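Local atomic coordinates of 5-dehydro-2-deoxygluconokinase (Bacillus halodurans C-125, PDB entry 2QCV), a protein that probably phosphorylates 5-dehydro-2-deoxy-D-gluconate with ATP, a late step in breaking down myo-inositol to acetyl-CoA. Residues 269-274 with 298-303; 293-298 with 317-322; 9-14 with 136-141. All blocks are in the same frame, centred on the assembly; numbering follows the deposited sequence. Where two conformers were deposited one is given.

Interaction 1 of 3, residues 269-274 with 298-303; sequences FGAGDS and ASASIV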
ATOM      1  N   PHE A 269      30.053  -8.409 -10.655  1.00 42.21           N
ATOM      2  CA  PHE A 269      29.456  -7.800  -9.466  1.00 43.52           C
ATOM      3  C   PHE A 269      30.562  -7.350  -8.529  1.00 42.38           C
ATOM      4  O   PHE A 269      31.594  -8.005  -8.413  1.00 42.86           O
ATOM      5  CB  PHE A 269      28.599  -8.797  -8.691  1.00 46.45           C
ATOM      6  CG  PHE A 269      27.772  -9.674  -9.558  1.00 42.60           C
ATOM      7  CD1 PHE A 269      26.685  -9.139 -10.241  1.00 44.26           C
ATOM      8  CD2 PHE A 269      28.101 -11.024  -9.717  1.00 47.27           C
ATOM      9  CE1 PHE A 269      25.898  -9.943 -11.051  1.00 47.73           C
ATOM     10  CE2 PHE A 269      27.330 -11.847 -10.540  1.00 48.28           C
ATOM     11  CZ  PHE A 269      26.221 -11.311 -11.199  1.00 48.92           C
ATOM     12  N   GLY A 270      30.333  -6.256  -7.834  1.00 43.49           N
ATOM     13  CA  GLY A 270      31.320  -5.831  -6.824  1.00 42.90           C
ATOM     14  C   GLY A 270      32.531  -5.061  -7.328  1.00 40.93           C
ATOM     15  O   GLY A 270      33.311  -4.581  -6.507  1.00 37.25           O
ATOM     16  N   ALA A 271      32.718  -4.965  -8.654  1.00 36.72           N
ATOM     17  CA  ALA A 271      33.837  -4.223  -9.235  1.00 37.12           C
ATOM     18  C   ALA A 271      33.871  -2.815  -8.662  1.00 34.31           C
ATOM     19  O   ALA A 271      34.923  -2.316  -8.266  1.00 33.34           O
ATOM     20  CB  ALA A 271      33.729  -4.168 -10.795  1.00 36.75           C
ATOM     21  N   GLY A 272      32.716  -2.166  -8.637  1.00 34.91           N
ATOM     22  CA  GLY A 272      32.640  -0.749  -8.242  1.00 35.08           C
ATOM     23  C   GLY A 272      32.881  -0.509  -6.766  1.00 33.89           C
ATOM     24  O   GLY A 272      33.394   0.539  -6.366  1.00 29.84           O
ATOM     25  N   ASP A 273      32.492  -1.478  -5.947  1.00 29.64           N
ATOM     26  CA  ASP A 273      32.673  -1.336  -4.499  1.00 31.07           C
ATOM     27  C   ASP A 273      34.121  -1.578  -4.096  1.00 29.10           C
ATOM     28  O   ASP A 273      34.640  -0.938  -3.168  1.00 29.67           O
ATOM     29  CB  ASP A 273      31.739  -2.297  -3.794  1.00 31.00           C
ATOM     30  CG  ASP A 273      30.289  -2.006  -4.089  1.00 33.57           C
ATOM     31  OD1 ASP A 273      29.899  -0.810  -4.245  1.00 33.60           O
ATOM     32  OD2 ASP A 273      29.506  -2.977  -4.092  1.00 31.72           O
ATOM     33  N   SER A 274      34.766  -2.511  -4.802  1.00 29.94           N
ATOM     34  CA  SER A 274      36.209  -2.744  -4.691  1.00 31.14           C
ATOM     35  C   SER A 274      36.993  -1.511  -5.156  1.00 28.04           C
ATOM     36  O   SER A 274      37.964  -1.093  -4.493  1.00 24.72           O
ATOM     37  CB  SER A 274      36.636  -3.977  -5.494  1.00 34.71           C
ATOM     38  OG  SER A 274      36.572  -5.133  -4.681  1.00 45.92           O
ATOM     39  N   ALA A 298      42.933  -1.698  -9.824  1.00 26.30           N
ATOM     40  CA  ALA A 298      43.511  -3.009  -9.542  1.00 27.17           C
ATOM     41  C   ALA A 298      42.579  -3.868  -8.671  1.00 28.28           C
ATOM     42  O   ALA A 298      42.389  -5.076  -8.904  1.00 26.98           O
ATOM     43  CB  ALA A 298      44.930  -2.839  -8.876  1.00 24.56           C
ATOM     44  N   SER A 299      42.015  -3.261  -7.637  1.00 27.61           N
ATOM     45  CA  SER A 299      41.074  -3.965  -6.767  1.00 28.29           C
ATOM     46  C   SER A 299      39.840  -4.450  -7.528  1.00 29.41           C
ATOM     47  O   SER A 299      39.404  -5.573  -7.333  1.00 28.39           O
ATOM     48  CB  SER A 299      40.627  -3.067  -5.606  1.00 29.11           C
ATOM     49  OG  SER A 299      39.988  -3.835  -4.588  1.00 30.45           O
ATOM     50  N   ALA A 300      39.259  -3.585  -8.363  1.00 27.51           N
ATOM     51  CA  ALA A 300      38.178  -3.992  -9.278  1.00 27.46           C
ATOM     52  C   ALA A 300      38.504  -5.192 -10.126  1.00 27.06           C
ATOM     53  O   ALA A 300      37.694  -6.126 -10.249  1.00 28.71           O
ATOM     54  CB  ALA A 300      37.768  -2.848 -10.179  1.00 27.40           C
ATOM     55  N   SER A 301      39.692  -5.192 -10.707  1.00 28.92           N
ATOM     56  CA  SER A 301      40.134  -6.313 -11.498  1.00 28.99           C
ATOM     57  C   SER A 301      40.223  -7.605 -10.669  1.00 31.10           C
ATOM     58  O   SER A 301      39.825  -8.648 -11.128  1.00 34.12           O
ATOM     59  CB  SER A 301      41.487  -6.024 -12.133  1.00 27.69           C
ATOM     60  OG  SER A 301      42.112  -7.203 -12.637  1.00 32.54           O
ATOM     61  N   ILE A 302      40.747  -7.534  -9.463  1.00 31.28           N
ATOM     62  CA  ILE A 302      40.968  -8.742  -8.671  1.00 31.12           C
ATOM     63  C   ILE A 302      39.630  -9.333  -8.249  1.00 33.11           C
ATOM     64  O   ILE A 302      39.414 -10.563  -8.328  1.00 33.37           O
ATOM     65  CB  ILE A 302      41.819  -8.425  -7.436  1.00 30.96           C
ATOM     66  CG1 ILE A 302      43.218  -8.056  -7.847  1.00 29.01           C
ATOM     67  CG2 ILE A 302      41.891  -9.642  -6.484  1.00 31.68           C
ATOM     68  CD1 ILE A 302      44.018  -7.373  -6.753  1.00 28.51           C
ATOM     69  N   VAL A 303      38.711  -8.478  -7.828  1.00 32.26           N
ATOM     70  CA  VAL A 303      37.433  -8.977  -7.311  1.00 34.87           C
ATOM     71  C   VAL A 303      36.642  -9.698  -8.399  1.00 39.43           C
ATOM     72  O   VAL A 303      35.966 -10.694  -8.101  1.00 43.06           O
ATOM     73  CB  VAL A 303      36.630  -7.881  -6.575  1.00 34.41           C
ATOM     74  CG1 VAL A 303      35.949  -6.970  -7.549  1.00 32.13           C
ATOM     75  CG2 VAL A 303      35.644  -8.516  -5.598  1.00 40.98           C
TER
HETATM   76  O   HOH W   1      39.436  -3.095  -2.236  1.00 26.20           O

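Interaction 2 of 3, residues 293-298 with 317-322; sequences LKYGSA and EEIEAL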
ATOM      1  N   LEU A 293      43.743   6.107  -8.168  1.00 26.17           N
ATOM      2  CA  LEU A 293      43.060   5.539  -9.334  1.00 25.32           C
ATOM      3  C   LEU A 293      43.573   4.130  -9.690  1.00 26.47           C
ATOM      4  O   LEU A 293      42.770   3.263 -10.084  1.00 25.30           O
ATOM      5  CB  LEU A 293      43.169   6.489 -10.527  1.00 25.80           C
ATOM      6  CG  LEU A 293      42.485   7.854 -10.456  1.00 25.15           C
ATOM      7  CD1 LEU A 293      42.940   8.736 -11.671  1.00 27.65           C
ATOM      8  CD2 LEU A 293      40.929   7.738 -10.399  1.00 22.95           C
ATOM      9  N   LYS A 294      44.875   3.881  -9.502  1.00 26.41           N
ATOM     10  CA  LYS A 294      45.439   2.555  -9.787  1.00 26.19           C
ATOM     11  C   LYS A 294      44.976   1.539  -8.758  1.00 25.73           C
ATOM     12  O   LYS A 294      44.641   0.402  -9.086  1.00 26.08           O
ATOM     13  CB  LYS A 294      46.958   2.607  -9.775  1.00 27.04           C
ATOM     14  CG  LYS A 294      47.560   3.578 -10.762  1.00 25.19           C
ATOM     15  CD  LYS A 294      49.078   3.442 -10.902  1.00 26.22           C
ATOM     16  CE  LYS A 294      49.684   4.640 -11.671  1.00 28.72           C
ATOM     17  NZ  LYS A 294      49.019   4.830 -12.991  1.00 25.06           N
ATOM     18  N   TYR A 295      44.962   1.939  -7.489  1.00 24.63           N
ATOM     19  CA  TYR A 295      44.439   1.085  -6.447  1.00 25.05           C
ATOM     20  C   TYR A 295      42.990   0.689  -6.700  1.00 26.17           C
ATOM     21  O   TYR A 295      42.677  -0.470  -6.550  1.00 24.84           O
ATOM     22  CB  TYR A 295      44.589   1.733  -5.067  1.00 24.11           C
ATOM     23  CG  TYR A 295      45.943   1.509  -4.450  1.00 26.68           C
ATOM     24  CD1 TYR A 295      47.084   2.198  -4.920  1.00 29.23           C
ATOM     25  CD2 TYR A 295      46.099   0.649  -3.368  1.00 28.11           C
ATOM     26  CE1 TYR A 295      48.305   2.005  -4.343  1.00 31.21           C
ATOM     27  CE2 TYR A 295      47.384   0.439  -2.771  1.00 31.45           C
ATOM     28  CZ  TYR A 295      48.463   1.130  -3.273  1.00 34.26           C
ATOM     29  OH  TYR A 295      49.726   0.974  -2.741  1.00 34.75           O
ATOM     30  N   GLY A 296      42.127   1.625  -7.097  1.00 24.34           N
ATOM     31  CA  GLY A 296      40.718   1.301  -7.323  1.00 26.01           C
ATOM     32  C   GLY A 296      40.597   0.344  -8.509  1.00 26.82           C
ATOM     33  O   GLY A 296      39.887  -0.666  -8.453  1.00 26.46           O
ATOM     34  N   SER A 297      41.322   0.656  -9.572  1.00 25.56           N
ATOM     35  CA  SER A 297      41.270  -0.174 -10.754  1.00 26.51           C
ATOM     36  C   SER A 297      41.816  -1.583 -10.529  1.00 27.11           C
ATOM     37  O   SER A 297      41.224  -2.571 -10.995  1.00 25.75           O
ATOM     38  CB  SER A 297      42.027   0.497 -11.908  1.00 26.50           C
ATOM     39  OG  SER A 297      41.631   1.828 -12.050  1.00 31.62           O
ATOM     40  N   ALA A 298      42.933  -1.698  -9.824  1.00 26.30           N
ATOM     41  CA  ALA A 298      43.511  -3.009  -9.542  1.00 27.17           C
ATOM     42  C   ALA A 298      42.579  -3.868  -8.671  1.00 28.28           C
ATOM     43  O   ALA A 298      42.389  -5.076  -8.904  1.00 26.98           O
ATOM     44  CB  ALA A 298      44.930  -2.839  -8.876  1.00 24.56           C
ATOM     45  N   GLU A 317      48.363  -6.375  -0.438  1.00 33.92           N
ATOM     46  CA  GLU A 317      49.432  -7.089  -1.146  1.00 35.43           C
ATOM     47  C   GLU A 317      49.037  -7.525  -2.564  1.00 34.75           C
ATOM     48  O   GLU A 317      49.832  -7.374  -3.490  1.00 32.39           O
ATOM     49  CB  GLU A 317      49.863  -8.320  -0.338  1.00 37.33           C
ATOM     50  CG  GLU A 317      50.576  -7.962   0.969  1.00 44.71           C
ATOM     51  CD  GLU A 317      49.655  -7.475   2.096  1.00 54.27           C
ATOM     52  OE1 GLU A 317      48.414  -7.718   2.066  1.00 44.65           O
ATOM     53  OE2 GLU A 317      50.199  -6.837   3.023  1.00 60.14           O
ATOM     54  N   GLU A 318      47.823  -8.061  -2.732  1.00 32.95           N
ATOM     55  CA  GLU A 318      47.357  -8.478  -4.055  1.00 35.75           C
ATOM     56  C   GLU A 318      47.213  -7.270  -4.976  1.00 33.35           C
ATOM     57  O   GLU A 318      47.606  -7.324  -6.139  1.00 31.19           O
ATOM     58  CB  GLU A 318      46.003  -9.183  -3.997  1.00 35.36           C
ATOM     59  CG  GLU A 318      46.067 -10.573  -3.463  1.00 40.56           C
ATOM     60  CD  GLU A 318      44.696 -11.163  -3.237  1.00 44.81           C
ATOM     61  OE1 GLU A 318      43.779 -10.436  -2.790  1.00 45.38           O
ATOM     62  OE2 GLU A 318      44.540 -12.374  -3.508  1.00 58.16           O
ATOM     63  N   ILE A 319      46.621  -6.200  -4.449  1.00 33.43           N
ATOM     64  CA  ILE A 319      46.458  -4.943  -5.221  1.00 31.48           C
ATOM     65  C   ILE A 319      47.823  -4.436  -5.661  1.00 29.46           C
ATOM     66  O   ILE A 319      48.026  -4.130  -6.824  1.00 31.60           O
ATOM     67  CB  ILE A 319      45.698  -3.844  -4.411  1.00 29.70           C
ATOM     68  CG1 ILE A 319      44.231  -4.248  -4.215  1.00 30.88           C
ATOM     69  CG2 ILE A 319      45.813  -2.455  -5.094  1.00 28.39           C
ATOM     70  CD1 ILE A 319      43.495  -3.515  -3.097  1.00 27.97           C
ATOM     71  N   GLU A 320      48.769  -4.367  -4.738  1.00 27.42           N
ATOM     72  CA  GLU A 320      50.094  -3.792  -5.046  1.00 30.39           C
ATOM     73  C   GLU A 320      50.914  -4.637  -6.047  1.00 31.95           C
ATOM     74  O   GLU A 320      51.594  -4.089  -6.927  1.00 30.17           O
ATOM     75  CB  GLU A 320      50.843  -3.475  -3.765  1.00 30.56           C
ATOM     76  CG  GLU A 320      50.209  -2.278  -3.079  1.00 32.76           C
ATOM     77  CD  GLU A 320      50.781  -1.925  -1.725  1.00 37.51           C
ATOM     78  OE1 GLU A 320      51.556  -2.731  -1.168  1.00 39.76           O
ATOM     79  OE2 GLU A 320      50.440  -0.815  -1.223  1.00 40.99           O
ATOM     80  N   ALA A 321      50.799  -5.955  -5.945  1.00 30.14           N
ATOM     81  CA  ALA A 321      51.439  -6.852  -6.874  1.00 31.32           C
ATOM     82  C   ALA A 321      50.875  -6.658  -8.303  1.00 31.22           C
ATOM     83  O   ALA A 321      51.609  -6.721  -9.303  1.00 28.28           O
ATOM     84  CB  ALA A 321      51.245  -8.287  -6.407  1.00 30.97           C
ATOM     85  N   LEU A 322      49.570  -6.447  -8.391  1.00 29.47           N
ATOM     86  CA  LEU A 322      48.917  -6.270  -9.693  1.00 29.88           C
ATOM     87  C   LEU A 322      49.350  -4.936 -10.293  1.00 30.42           C
ATOM     88  O   LEU A 322      49.616  -4.849 -11.504  1.00 30.07           O
ATOM     89  CB  LEU A 322      47.381  -6.402  -9.572  1.00 31.21           C
ATOM     90  CG  LEU A 322      46.649  -6.490 -10.911  1.00 30.07           C
ATOM     91  CD1 LEU A 322      46.932  -7.853 -11.575  1.00 33.55           C
ATOM     92  CD2 LEU A 322      45.121  -6.207 -10.780  1.00 30.63           C
TER

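Interaction 3 of 3, residues 9-14 with 136-141; sequences DREFDL and IRRSKL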
ATOM      1  N   ASP A   9      39.794  14.678  16.526  0.50 37.93           N
ATOM      2  CA  ASP A   9      40.380  13.346  16.508  0.50 39.42           C
ATOM      3  C   ASP A   9      39.415  12.369  15.890  0.50 38.38           C
ATOM      4  O   ASP A   9      38.197  12.435  16.118  0.50 42.28           O
ATOM      5  CB  ASP A   9      40.800  12.866  17.900  0.50 41.51           C
ATOM      6  CG  ASP A   9      41.887  11.775  17.840  0.50 48.32           C
ATOM      7  OD1 ASP A   9      42.423  11.512  16.730  0.50 50.85           O
ATOM      8  OD2 ASP A   9      42.209  11.189  18.894  0.50 50.61           O
ATOM      9  N   ARG A  10      39.947  11.461  15.086  0.50 35.87           N
ATOM     10  CA  ARG A  10      39.079  10.513  14.401  0.50 33.78           C
ATOM     11  C   ARG A  10      39.502   9.087  14.708  0.50 33.35           C
ATOM     12  O   ARG A  10      40.678   8.752  14.690  0.50 32.97           O
ATOM     13  CB  ARG A  10      39.066  10.759  12.894  0.50 32.73           C
ATOM     14  CG  ARG A  10      38.664  12.177  12.486  0.50 35.21           C
ATOM     15  CD  ARG A  10      37.316  12.615  13.054  0.50 36.13           C
ATOM     16  NE  ARG A  10      37.158  14.071  13.024  0.50 35.08           N
ATOM     17  CZ  ARG A  10      36.625  14.774  12.021  0.50 35.61           C
ATOM     18  NH1 ARG A  10      36.175  14.186  10.921  0.50 34.03           N
ATOM     19  NH2 ARG A  10      36.542  16.097  12.121  0.50 40.17           N
ATOM     20  N   GLU A  11      38.504   8.297  15.056  1.00 31.35           N
ATOM     21  CA  GLU A  11      38.582   6.863  15.338  1.00 31.59           C
ATOM     22  C   GLU A  11      38.297   5.996  14.113  1.00 32.89           C
ATOM     23  O   GLU A  11      38.872   4.924  13.940  1.00 34.99           O
ATOM     24  CB  GLU A  11      37.574   6.528  16.427  1.00 32.16           C
ATOM     25  CG  GLU A  11      38.027   7.095  17.756  1.00 44.96           C
ATOM     26  CD  GLU A  11      36.902   7.111  18.761  1.00 56.70           C
ATOM     27  OE1 GLU A  11      36.100   8.067  18.728  1.00 60.53           O
ATOM     28  OE2 GLU A  11      36.822   6.165  19.567  1.00 59.12           O
ATOM     29  N   PHE A  12      37.437   6.474  13.232  1.00 28.40           N
ATOM     30  CA  PHE A  12      37.112   5.731  12.007  1.00 27.04           C
ATOM     31  C   PHE A  12      37.739   6.388  10.759  1.00 29.17           C
ATOM     32  O   PHE A  12      37.755   7.612  10.615  1.00 27.44           O
ATOM     33  CB  PHE A  12      35.597   5.667  11.819  1.00 27.25           C
ATOM     34  CG  PHE A  12      34.900   4.852  12.873  1.00 25.73           C
ATOM     35  CD1 PHE A  12      34.892   3.469  12.795  1.00 30.47           C
ATOM     36  CD2 PHE A  12      34.267   5.459  13.939  1.00 29.84           C
ATOM     37  CE1 PHE A  12      34.267   2.707  13.768  1.00 32.02           C
ATOM     38  CE2 PHE A  12      33.647   4.686  14.931  1.00 34.95           C
ATOM     39  CZ  PHE A  12      33.670   3.315  14.833  1.00 30.11           C
ATOM     40  N   ASP A  13      38.196   5.567   9.824  1.00 28.57           N
ATOM     41  CA  ASP A  13      38.526   6.065   8.484  1.00 28.03           C
ATOM     42  C   ASP A  13      37.273   6.367   7.649  1.00 27.42           C
ATOM     43  O   ASP A  13      37.217   7.362   6.954  1.00 27.88           O
ATOM     44  CB  ASP A  13      39.419   5.060   7.778  1.00 28.91           C
ATOM     45  CG  ASP A  13      40.753   4.922   8.453  1.00 31.03           C
ATOM     46  OD1 ASP A  13      41.487   5.921   8.485  1.00 31.78           O
ATOM     47  OD2 ASP A  13      41.056   3.831   8.931  1.00 29.26           O
ATOM     48  N   LEU A  14      36.254   5.517   7.741  1.00 24.66           N
ATOM     49  CA  LEU A  14      35.013   5.747   7.039  1.00 27.77           C
ATOM     50  C   LEU A  14      33.850   5.117   7.784  1.00 26.88           C
ATOM     51  O   LEU A  14      34.016   4.116   8.513  1.00 26.91           O
ATOM     52  CB  LEU A  14      35.064   5.223   5.607  1.00 28.34           C
ATOM     53  CG  LEU A  14      34.971   3.740   5.322  1.00 34.28           C
ATOM     54  CD1 LEU A  14      34.700   3.554   3.822  1.00 30.59           C
ATOM     55  CD2 LEU A  14      36.264   3.016   5.747  1.00 32.44           C
ATOM     56  N   ILE A 136      28.802   9.655  13.588  1.00 25.22           N
ATOM     57  CA  ILE A 136      29.344  10.248  12.352  1.00 25.01           C
ATOM     58  C   ILE A 136      30.580  11.120  12.590  1.00 27.89           C
ATOM     59  O   ILE A 136      31.586  11.013  11.886  1.00 25.83           O
ATOM     60  CB  ILE A 136      28.228  11.053  11.615  1.00 24.88           C
ATOM     61  CG1 ILE A 136      27.154  10.096  11.085  1.00 28.96           C
ATOM     62  CG2 ILE A 136      28.803  11.952  10.499  1.00 24.55           C
ATOM     63  CD1 ILE A 136      25.889  10.812  10.477  1.00 26.24           C
ATOM     64  N   ARG A 137      30.551  11.954  13.623  1.00 27.76           N
ATOM     65  CA  ARG A 137      31.675  12.835  13.870  1.00 26.98           C
ATOM     66  C   ARG A 137      33.000  12.170  14.271  1.00 27.40           C
ATOM     67  O   ARG A 137      34.008  12.851  14.304  1.00 26.87           O
ATOM     68  CB  ARG A 137      31.320  13.905  14.874  1.00 28.23           C
ATOM     69  CG  ARG A 137      31.164  13.412  16.246  1.00 26.84           C
ATOM     70  CD  ARG A 137      30.592  14.535  17.103  1.00 36.13           C
ATOM     71  NE  ARG A 137      30.455  14.085  18.474  1.00 45.10           N
ATOM     72  CZ  ARG A 137      29.545  14.551  19.337  1.00 54.61           C
ATOM     73  NH1 ARG A 137      28.664  15.488  18.986  1.00 57.38           N
ATOM     74  NH2 ARG A 137      29.499  14.048  20.561  1.00 47.34           N
ATOM     75  N   ARG A 138      32.985  10.868  14.544  1.00 27.66           N
ATOM     76  CA  ARG A 138      34.203  10.105  14.856  1.00 27.49           C
ATOM     77  C   ARG A 138      34.919   9.599  13.632  1.00 26.86           C
ATOM     78  O   ARG A 138      35.901   8.867  13.739  1.00 28.49           O
ATOM     79  CB  ARG A 138      33.811   8.890  15.680  1.00 27.77           C
ATOM     80  CG  ARG A 138      33.038   9.307  16.882  1.00 36.31           C
ATOM     81  CD  ARG A 138      33.219   8.401  18.026  1.00 42.74           C
ATOM     82  NE  ARG A 138      32.306   7.308  18.056  1.00 45.99           N
ATOM     83  CZ  ARG A 138      32.638   6.029  18.233  1.00 47.92           C
ATOM     84  NH1 ARG A 138      33.895   5.604  18.350  1.00 50.88           N
ATOM     85  NH2 ARG A 138      31.671   5.155  18.269  1.00 37.11           N
ATOM     86  N   SER A 139      34.419   9.965  12.467  1.00 24.84           N
ATOM     87  CA  SER A 139      34.969   9.483  11.188  1.00 26.81           C
ATOM     88  C   SER A 139      35.616  10.576  10.320  1.00 28.04           C
ATOM     89  O   SER A 139      35.210  11.733  10.326  1.00 27.38           O
ATOM     90  CB  SER A 139      33.888   8.780  10.379  1.00 26.51           C
ATOM     91  OG  SER A 139      34.460   8.097   9.262  1.00 26.73           O
ATOM     92  N   LYS A 140      36.620  10.175   9.563  1.00 27.14           N
ATOM     93  CA  LYS A 140      37.207  11.000   8.517  1.00 28.37           C
ATOM     94  C   LYS A 140      36.251  11.278   7.379  1.00 29.49           C
ATOM     95  O   LYS A 140      36.163  12.427   6.887  1.00 26.21           O
ATOM     96  CB  LYS A 140      38.472  10.301   7.970  1.00 29.62           C
ATOM     97  CG  LYS A 140      39.611  10.184   8.957  1.00 34.47           C
ATOM     98  CD  LYS A 140      40.876   9.576   8.285  1.00 34.80           C
ATOM     99  CE  LYS A 140      41.831   9.116   9.369  1.00 41.93           C
ATOM    100  NZ  LYS A 140      43.172   8.801   8.836  1.00 47.76           N
ATOM    101  N   LEU A 141      35.525  10.229   6.977  1.00 26.43           N
ATOM    102  CA  LEU A 141      34.656  10.218   5.769  1.00 28.43           C
ATOM    103  C   LEU A 141      33.286   9.614   6.092  1.00 27.14           C
ATOM    104  O   LEU A 141      33.184   8.678   6.893  1.00 26.47           O
ATOM    105  CB  LEU A 141      35.234   9.299   4.667  1.00 29.23           C
ATOM    106  CG  LEU A 141      36.672   9.418   4.177  1.00 32.23           C
ATOM    107  CD1 LEU A 141      36.998   8.367   3.166  1.00 31.88           C
ATOM    108  CD2 LEU A 141      36.955  10.789   3.609  1.00 34.45           C
TER

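Interaction 1 of 3, residues 269-274 with 298-303
Ser274 and Val303 make the tightest side-chain approach, with Ser274 OG lying 3.3 Å from Val303 CB. The hydroxyl oxygen sits beside the branch point, since Val303 CG1 and CG2 are almost as near. With chi1 at 78°, Val303 CG1 is tucked between its own backbone N and carbonyl carbon and turned to Ser274, while CG2 is anti to N. One turn earlier on that helix, Ala300 CB packs 3.5 Å from Ala271 O and 4.3 Å from Ala271 CB; the same 4.3 Å separates Ala271 CA and Ala300 CA, a backbone approach that such small side chains permit. Ser299 OG completes the row of contacts, 3.5 Å from Ser274 CB. A water 2.5 Å from Ser299 OG also donates a weak bond to Ser274 O, a carbonyl that accepts from Ser277 OG as well.

Further out, Met313 touches both Ser274 and Val303, and Pro314 touches Ser299. Gly270 N-caps helix 271-284; its phi of 82° would jam a CB against the preceding carbonyl O. Gly270 to Asp273 spell the GAGD signature of PfkB kinases, whose helix start probably forms an anion hole here, as in relatives. Beside it, Asp273 is held by Ser46 and Asn49. The contact is therefore mainly van der Waals packing of small side chains, oxygens against carbon, with a water joining Ser299 OG and, weakly, Ser274 O, which lets helix 289-305 lie close to the signature turn.

Interaction 2 of 3, residues 293-298 with 317-322
The helical segments 293-298 and 317-322 cross steeply, 108° between their N-to-C directions with 9.2 Å between axes, and Ala298 and Ile319 come nearest at 5.6 Å from CA to CA. Ile319 fills the crossing with its CG2 branch, which is anti to the backbone N (chi1 of -69° being that of CG1). This methyl meets Tyr295 CD2 at 3.6 Å and also rests on Ala298 CB. Leu322, one turn on, brings CD2 to 3.5 Å from Ala298 O and touches the alanine methyl too, so two branched side chains straddle one small residue.

At the border of this apolar patch, Tyr295 OH donates to Glu320 OE2 at 2.5 Å, a very short separation whose exact length is doubtful at this resolution. Glu320 reaches it with an extended chain, OE2 lying near the ring plane at the phenol edge, while the carboxylate plane stands 85° from the ring. Tyr295 also touches Ala282 of helix 271-284 and Lys287 of the following loop. The crossing thus belongs to the C-terminal helices of the ribokinase-like fold, where helix 316-325 lies across helix 289-305, itself packed on the helix that begins at the GAGD signature.

Interaction 3 of 3, residues 9-14 with 136-141
A parallel beta bridge pairs Phe12 with Ser139, CA atoms 4.4 Å apart, near the start of two neighbouring strands of the central sheet. Arg138 O accepts from both Phe12 N, at 2.9 Å and nearly straight (170°), and Glu11 N, at 3.0 Å and more bent; the donors reach it from opposite faces of the carbonyl plane. Lys140 N then returns a 3.0 Å bond to Phe12 O, giving the alternation expected of parallel strands. Strands 12-17 and 139-145 lie side by side in the mixed nine-stranded sheet of the ribokinase-like fold, and helix 271-284 packs on Leu141.

Outside the backbone, the Arg138 chain bends at chi3 (-88°), so that Phe12 CE2 lies over one guanidinium face, 3.5 Å from the guanidinium plane and displaced toward its rim, with the ring plane tilted 63° from it. The Glu11 carboxylate meets the edge of that guanidinium in a salt bridge, Arg138 NH1 to Glu11 OE2 being 3.2 Å. With a leucine in place of Arg138, Glu11 would probably be left without its countercharge and the Phe12 ring without the flat group beside it. Asp13 and Lys140 run side by side into a weak salt bridge, Asp13 OD1 to Lys140 NZ 3.4 Å, while Asp13 OD2 takes the backbone N-H of Lys60.

Along the chain interaction 3 closes first, joining strands 12-17 and 139-145 across 122 residues; interactions 1 and 2 follow, and their segments alternate. These two share helix 289-305 and Ala298, with centres about 10 Å apart, and touch directly: Ile302 CD1 packs 3.6 Å from Glu318 O. Helix 289-305 therefore carries helix 271-284 and helix 316-325 on different parts of its surface. Interaction 3 is centred about 24 Å from either and touches neither. Helix 271-284 nevertheless spans the distance, since Leu280 and Ile284 near its far end meet Leu141 at the sheet; it thus connects the probable anion-binding turn at its start, in interaction 1, with the central sheet.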